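Local coordinates for protein arabinan-endo 1,5-alpha-l-arabinase (Bacillus subtilis, PDB 1UV4) that cuts the internal alpha-1,5 linkages of linear and branched arabinan during breakdown of the plant cell wall, at residues A26-R38 and Y69-Y81. Numbering follows the deposited sequence.
Sequences ALGTGLTEERGLR and YGQNQWAPDIQYY. With CA (calcium ion), chain D.
The indole of W74 takes the T29 methyl obliquely, CG2 lying 3.8 Å from CD1. The Q71 amide plane nearly contains its partner: Q71 NE2 donates a hydrogen bond of 3.1 Å to T32 O, on a lone pair in the carbonyl plane. Its OE1 takes a water that also reaches R35 NE weakly, the guanidinium standing 89° to the amide. Extended beyond CG (chi2 -179°), the Q71 side chain reaches T32 O within the L31–E34 type I turn. G36 bridges N72, with G36 N to Q71 O at 3.3 Å and Q73 N to G36 O at 2.9 Å, and G30 N reaches Q73 O at 3.0 Å. Deeper, P76 packs its CG 3.8 Å from L27 CB, and L37 CD2 flanks its ring. T29 OG1, turned beside its own backbone N (chi1 -65°), accepts a hydrogen bond from A75 N at 2.9 Å and also hydrogen-bonds D14, the inferred proton acceptor. Neighbouring blades of the GH43 five-bladed propeller are thereby joined, and D77, further along strand 74-81, binds calcium with E135 and D257. T29 is thus probably a second-shell residue, consistent with holding D14 relative to this strand.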
loop_
_atom_site.group_PDB
_atom_site.type_symbol
_atom_site.label_atom_id
_atom_site.label_comp_id
_atom_site.label_asym_id
_atom_site.label_seq_id
_atom_site.Cartn_x
_atom_site.Cartn_y
_atom_site.Cartn_z
ATOM N N ALA A 26 -8.104 10.365 2.815
ATOM C CA ALA A 26 -7.752 9.183 2.039
ATOM C C ALA A 26 -6.846 9.625 0.907
ATOM O O ALA A 26 -7.152 10.575 0.176
ATOM C CB ALA A 26 -8.981 8.462 1.504
ATOM N N LEU A 27 -5.701 8.977 0.769
ATOM C CA LEU A 27 -4.784 9.313 -0.305
ATOM C C LEU A 27 -4.684 8.126 -1.229
ATOM O O LEU A 27 -4.865 6.971 -0.797
ATOM C CB LEU A 27 -3.399 9.654 0.221
ATOM C CG LEU A 27 -3.350 10.846 1.165
ATOM C CD1 LEU A 27 -3.784 10.472 2.525
ATOM C CD2 LEU A 27 -1.909 11.433 1.250
ATOM N N GLY A 28 -4.426 8.369 -2.520
ATOM C CA GLY A 28 -4.317 7.283 -3.484
ATOM C C GLY A 28 -3.384 7.691 -4.600
ATOM O O GLY A 28 -2.844 8.775 -4.646
ATOM N N THR A 29 -3.195 6.753 -5.513
ATOM C CA THR A 29 -2.474 7.031 -6.743
ATOM C C THR A 29 -3.082 8.228 -7.443
ATOM O O THR A 29 -4.299 8.340 -7.531
ATOM C CB THR A 29 -2.520 5.808 -7.621
ATOM O OG1 THR A 29 -1.800 4.755 -6.946
ATOM C CG2 THR A 29 -1.888 5.979 -8.984
ATOM N N GLY A 30 -2.233 9.117 -7.929
ATOM C CA GLY A 30 -2.722 10.218 -8.728
ATOM C C GLY A 30 -3.490 9.736 -9.959
ATOM O O GLY A 30 -3.247 8.638 -10.526
ATOM N N LEU A 31 -4.455 10.540 -10.387
ATOM C CA LEU A 31 -5.075 10.342 -11.693
ATOM C C LEU A 31 -4.035 10.293 -12.774
ATOM O O LEU A 31 -3.047 11.036 -12.723
ATOM C CB LEU A 31 -6.127 11.392 -11.994
ATOM C CG LEU A 31 -7.257 11.587 -10.985
ATOM C CD1 LEU A 31 -8.204 12.637 -11.464
ATOM C CD2 LEU A 31 -7.998 10.251 -10.666
ATOM N N THR A 32 -4.192 9.381 -13.735
ATOM C CA THR A 32 -3.160 9.174 -14.739
ATOM C C THR A 32 -2.843 10.439 -15.538
ATOM O O THR A 32 -1.671 10.685 -15.872
ATOM C CB THR A 32 -3.549 8.042 -15.713
ATOM O OG1 THR A 32 -3.554 6.801 -15.000
ATOM C CG2 THR A 32 -2.480 7.851 -16.816
ATOM N N GLU A 33 -3.870 11.244 -15.778
ATOM C CA GLU A 33 -3.749 12.478 -16.560
ATOM C C GLU A 33 -3.294 13.683 -15.703
ATOM O O GLU A 33 -3.295 14.819 -16.193
ATOM C CB GLU A 33 -5.089 12.792 -17.253
ATOM C CG GLU A 33 -6.098 13.486 -16.347
ATOM C CD GLU A 33 -7.541 12.998 -16.475
ATOM O OE1 GLU A 33 -8.048 12.849 -17.611
ATOM O OE2 GLU A 33 -8.170 12.767 -15.413
ATOM N N GLU A 34 -2.884 13.443 -14.455
ATOM C CA GLU A 34 -2.413 14.510 -13.571
ATOM C C GLU A 34 -1.124 14.151 -12.886
ATOM O O GLU A 34 -0.697 12.962 -12.798
ATOM C CB GLU A 34 -3.463 14.876 -12.512
ATOM C CG GLU A 34 -4.737 15.445 -13.122
ATOM C CD GLU A 34 -5.844 15.827 -12.136
ATOM O OE1 GLU A 34 -5.702 15.680 -10.906
ATOM O OE2 GLU A 34 -6.890 16.300 -12.638
ATOM N N ARG A 35 -0.539 15.193 -12.319
ATOM C CA ARG A 35 0.670 15.059 -11.526
ATOM C C ARG A 35 0.357 14.739 -10.103
ATOM O O ARG A 35 -0.626 15.237 -9.566
ATOM C CB ARG A 35 1.486 16.370 -11.566
ATOM C CG ARG A 35 1.970 16.736 -12.968
ATOM C CD ARG A 35 2.902 17.950 -12.959
ATOM N NE ARG A 35 3.254 18.419 -14.306
ATOM C CZ ARG A 35 2.685 19.457 -14.935
ATOM N NH1 ARG A 35 1.775 20.223 -14.336
ATOM N NH2 ARG A 35 3.057 19.774 -16.179
ATOM N N GLY A 36 1.213 13.941 -9.474
ATOM C CA GLY A 36 1.188 13.778 -8.041
ATOM C C GLY A 36 0.310 12.686 -7.479
ATOM O O GLY A 36 0.100 11.640 -8.119
ATOM N N LEU A 37 -0.140 12.933 -6.253
ATOM C CA LEU A 37 -0.896 11.995 -5.436
ATOM C C LEU A 37 -2.279 12.564 -5.177
ATOM O O LEU A 37 -2.432 13.753 -4.851
ATOM C CB LEU A 37 -0.233 11.746 -4.099
ATOM C CG LEU A 37 1.107 11.076 -4.219
ATOM C CD1 LEU A 37 1.885 11.227 -2.900
ATOM C CD2 LEU A 37 0.939 9.642 -4.618
ATOM N N ARG A 38 -3.288 11.695 -5.271
ATOM C CA ARG A 38 -4.695 12.036 -5.060
ATOM C C ARG A 38 -5.034 12.090 -3.589
ATOM O O ARG A 38 -4.629 11.201 -2.799
ATOM C CB ARG A 38 -5.536 10.997 -5.733
ATOM C CG ARG A 38 -7.052 11.217 -5.684
ATOM C CD ARG A 38 -7.769 10.528 -6.780
ATOM N NE ARG A 38 -9.228 10.428 -6.726
ATOM C CZ ARG A 38 -10.062 11.293 -7.260
ATOM N NH1 ARG A 38 -9.627 12.410 -7.822
ATOM N NH2 ARG A 38 -11.353 11.021 -7.243
ATOM N N TYR A 69 9.681 8.832 -15.678
ATOM C CA TYR A 69 8.596 8.550 -14.755
ATOM C C TYR A 69 7.298 9.094 -15.317
ATOM O O TYR A 69 7.261 10.164 -15.966
ATOM C CB TYR A 69 8.863 9.094 -13.338
ATOM C CG TYR A 69 9.027 10.577 -13.173
ATOM C CD1 TYR A 69 7.926 11.408 -13.019
ATOM C CD2 TYR A 69 10.276 11.153 -13.198
ATOM C CE1 TYR A 69 8.074 12.762 -12.892
ATOM C CE2 TYR A 69 10.458 12.500 -13.028
ATOM C CZ TYR A 69 9.351 13.314 -12.874
ATOM O OH TYR A 69 9.583 14.651 -12.744
ATOM N N GLY A 70 6.231 8.343 -15.048
ATOM C CA GLY A 70 4.896 8.821 -15.320
ATOM C C GLY A 70 4.540 9.985 -14.425
ATOM O O GLY A 70 4.979 10.072 -13.296
ATOM N N GLN A 71 3.643 10.818 -14.916
ATOM C CA GLN A 71 3.420 12.097 -14.218
ATOM C C GLN A 71 2.706 11.874 -12.888
ATOM O O GLN A 71 2.912 12.646 -11.973
ATOM C CB GLN A 71 2.676 13.079 -15.054
ATOM C CG GLN A 71 1.276 12.684 -15.426
ATOM C CD GLN A 71 0.603 13.734 -16.289
ATOM O OE1 GLN A 71 1.085 14.877 -16.382
ATOM N NE2 GLN A 71 -0.450 13.345 -16.971
ATOM N N ASN A 72 1.897 10.816 -12.770
ATOM C CA ASN A 72 1.206 10.532 -11.529
ATOM C C ASN A 72 2.092 9.680 -10.653
ATOM O O ASN A 72 2.783 8.751 -11.109
ATOM C CB ASN A 72 -0.177 9.857 -11.770
ATOM C CG ASN A 72 -0.114 8.422 -12.361
ATOM O OD1 ASN A 72 -0.973 7.576 -12.031
ATOM N ND2 ASN A 72 0.812 8.182 -13.289
ATOM N N GLN A 73 2.104 9.976 -9.353
ATOM C CA GLN A 73 2.810 9.108 -8.402
ATOM C C GLN A 73 1.828 8.086 -7.796
ATOM O O GLN A 73 0.624 8.244 -7.895
ATOM C CB GLN A 73 3.529 9.884 -7.300
ATOM C CG GLN A 73 4.843 10.529 -7.821
ATOM C CD GLN A 73 4.597 11.560 -8.886
ATOM O OE1 GLN A 73 3.959 12.594 -8.680
ATOM N NE2 GLN A 73 5.100 11.290 -10.079
ATOM N N TRP A 74 2.363 6.984 -7.263
ATOM C CA TRP A 74 1.519 5.824 -6.976
ATOM C C TRP A 74 1.571 5.352 -5.537
ATOM O O TRP A 74 2.598 5.407 -4.865
ATOM C CB TRP A 74 1.886 4.567 -7.818
ATOM C CG TRP A 74 2.082 4.730 -9.280
ATOM C CD1 TRP A 74 1.781 5.809 -10.070
ATOM C CD2 TRP A 74 2.708 3.787 -10.124
ATOM N NE1 TRP A 74 2.161 5.569 -11.375
ATOM C CE2 TRP A 74 2.740 4.336 -11.426
ATOM C CE3 TRP A 74 3.252 2.515 -9.920
ATOM C CZ2 TRP A 74 3.273 3.650 -12.513
ATOM C CZ3 TRP A 74 3.775 1.845 -11.039
ATOM C CH2 TRP A 74 3.781 2.417 -12.279
ATOM N N ALA A 75 0.442 4.835 -5.080
ATOM C CA ALA A 75 0.389 3.966 -3.906
ATOM C C ALA A 75 1.004 4.585 -2.649
ATOM O O ALA A 75 1.940 4.094 -2.068
ATOM C CB ALA A 75 0.989 2.612 -4.256
ATOM N N PRO A 76 0.436 5.724 -2.254
ATOM C CA PRO A 76 0.899 6.402 -1.044
ATOM C C PRO A 76 0.630 5.580 0.205
ATOM O O PRO A 76 -0.267 4.748 0.263
ATOM C CB PRO A 76 0.121 7.697 -1.083
ATOM C CG PRO A 76 -1.120 7.326 -1.692
ATOM C CD PRO A 76 -0.734 6.379 -2.853
ATOM N N ASP A 77 1.420 5.879 1.223
ATOM C CA ASP A 77 1.247 5.269 2.507
ATOM C C ASP A 77 1.562 6.292 3.573
ATOM O O ASP A 77 2.531 6.997 3.419
ATOM C CB ASP A 77 2.116 4.022 2.630
ATOM C CG ASP A 77 1.849 3.309 3.885
ATOM O OD1 ASP A 77 0.762 2.634 4.002
ATOM O OD2 ASP A 77 2.620 3.361 4.904
ATOM N N ILE A 78 0.741 6.355 4.611
ATOM C CA ILE A 78 0.898 7.429 5.607
ATOM C C ILE A 78 0.722 6.911 7.011
ATOM O O ILE A 78 -0.106 6.043 7.276
ATOM C CB ILE A 78 -0.074 8.571 5.282
ATOM C CG1 ILE A 78 0.283 9.831 6.084
ATOM C CG2 ILE A 78 -1.498 8.162 5.472
ATOM C CD1 ILE A 78 -0.442 11.064 5.609
ATOM N N GLN A 79 1.512 7.470 7.912
ATOM C CA GLN A 79 1.369 7.251 9.342
ATOM C C GLN A 79 1.797 8.494 10.076
ATOM O O GLN A 79 2.648 9.230 9.612
ATOM C CB GLN A 79 2.309 6.172 9.841
ATOM C CG GLN A 79 2.016 4.754 9.412
ATOM C CD GLN A 79 0.828 4.091 10.124
ATOM O OE1 GLN A 79 0.128 3.284 9.513
ATOM N NE2 GLN A 79 0.588 4.448 11.354
ATOM N N TYR A 80 1.257 8.691 11.264
ATOM C CA TYR A 80 1.780 9.694 12.192
ATOM C C TYR A 80 2.691 8.981 13.218
ATOM O O TYR A 80 2.263 8.062 13.877
ATOM C CB TYR A 80 0.627 10.444 12.885
ATOM C CG TYR A 80 1.049 11.664 13.667
ATOM C CD1 TYR A 80 1.147 12.918 13.065
ATOM C CD2 TYR A 80 1.340 11.560 14.987
ATOM C CE1 TYR A 80 1.527 14.042 13.792
ATOM C CE2 TYR A 80 1.716 12.672 15.740
ATOM C CZ TYR A 80 1.817 13.912 15.129
ATOM O OH TYR A 80 2.187 15.000 15.937
ATOM N N TYR A 81 3.945 9.401 13.349
ATOM C CA TYR A 81 4.911 8.730 14.236
ATOM C C TYR A 81 5.923 9.740 14.670
ATOM O O TYR A 81 6.395 10.508 13.825
ATOM C CB TYR A 81 5.608 7.583 13.469
ATOM C CG TYR A 81 6.803 6.983 14.148
ATOM C CD1 TYR A 81 6.674 6.285 15.339
ATOM C CD2 TYR A 81 8.082 7.109 13.594
ATOM C CE1 TYR A 81 7.800 5.729 15.980
ATOM C CE2 TYR A 81 9.189 6.563 14.194
ATOM C CZ TYR A 81 9.067 5.862 15.379
ATOM O OH TYR A 81 10.163 5.309 16.007
HETATM CA CA CA D . -0.372 1.557 5.678
HETATM O O HOH W 1 3.705 16.295 -16.269
HETATM O O HOH W 2 1.485 2.374 7.041
HETATM O O HOH W 3 -1.161 3.661 6.268
HETATM O O HOH W 4 -2.042 2.295 7.715
HETATM O O HOH W 5 -0.715 -0.019 7.379
#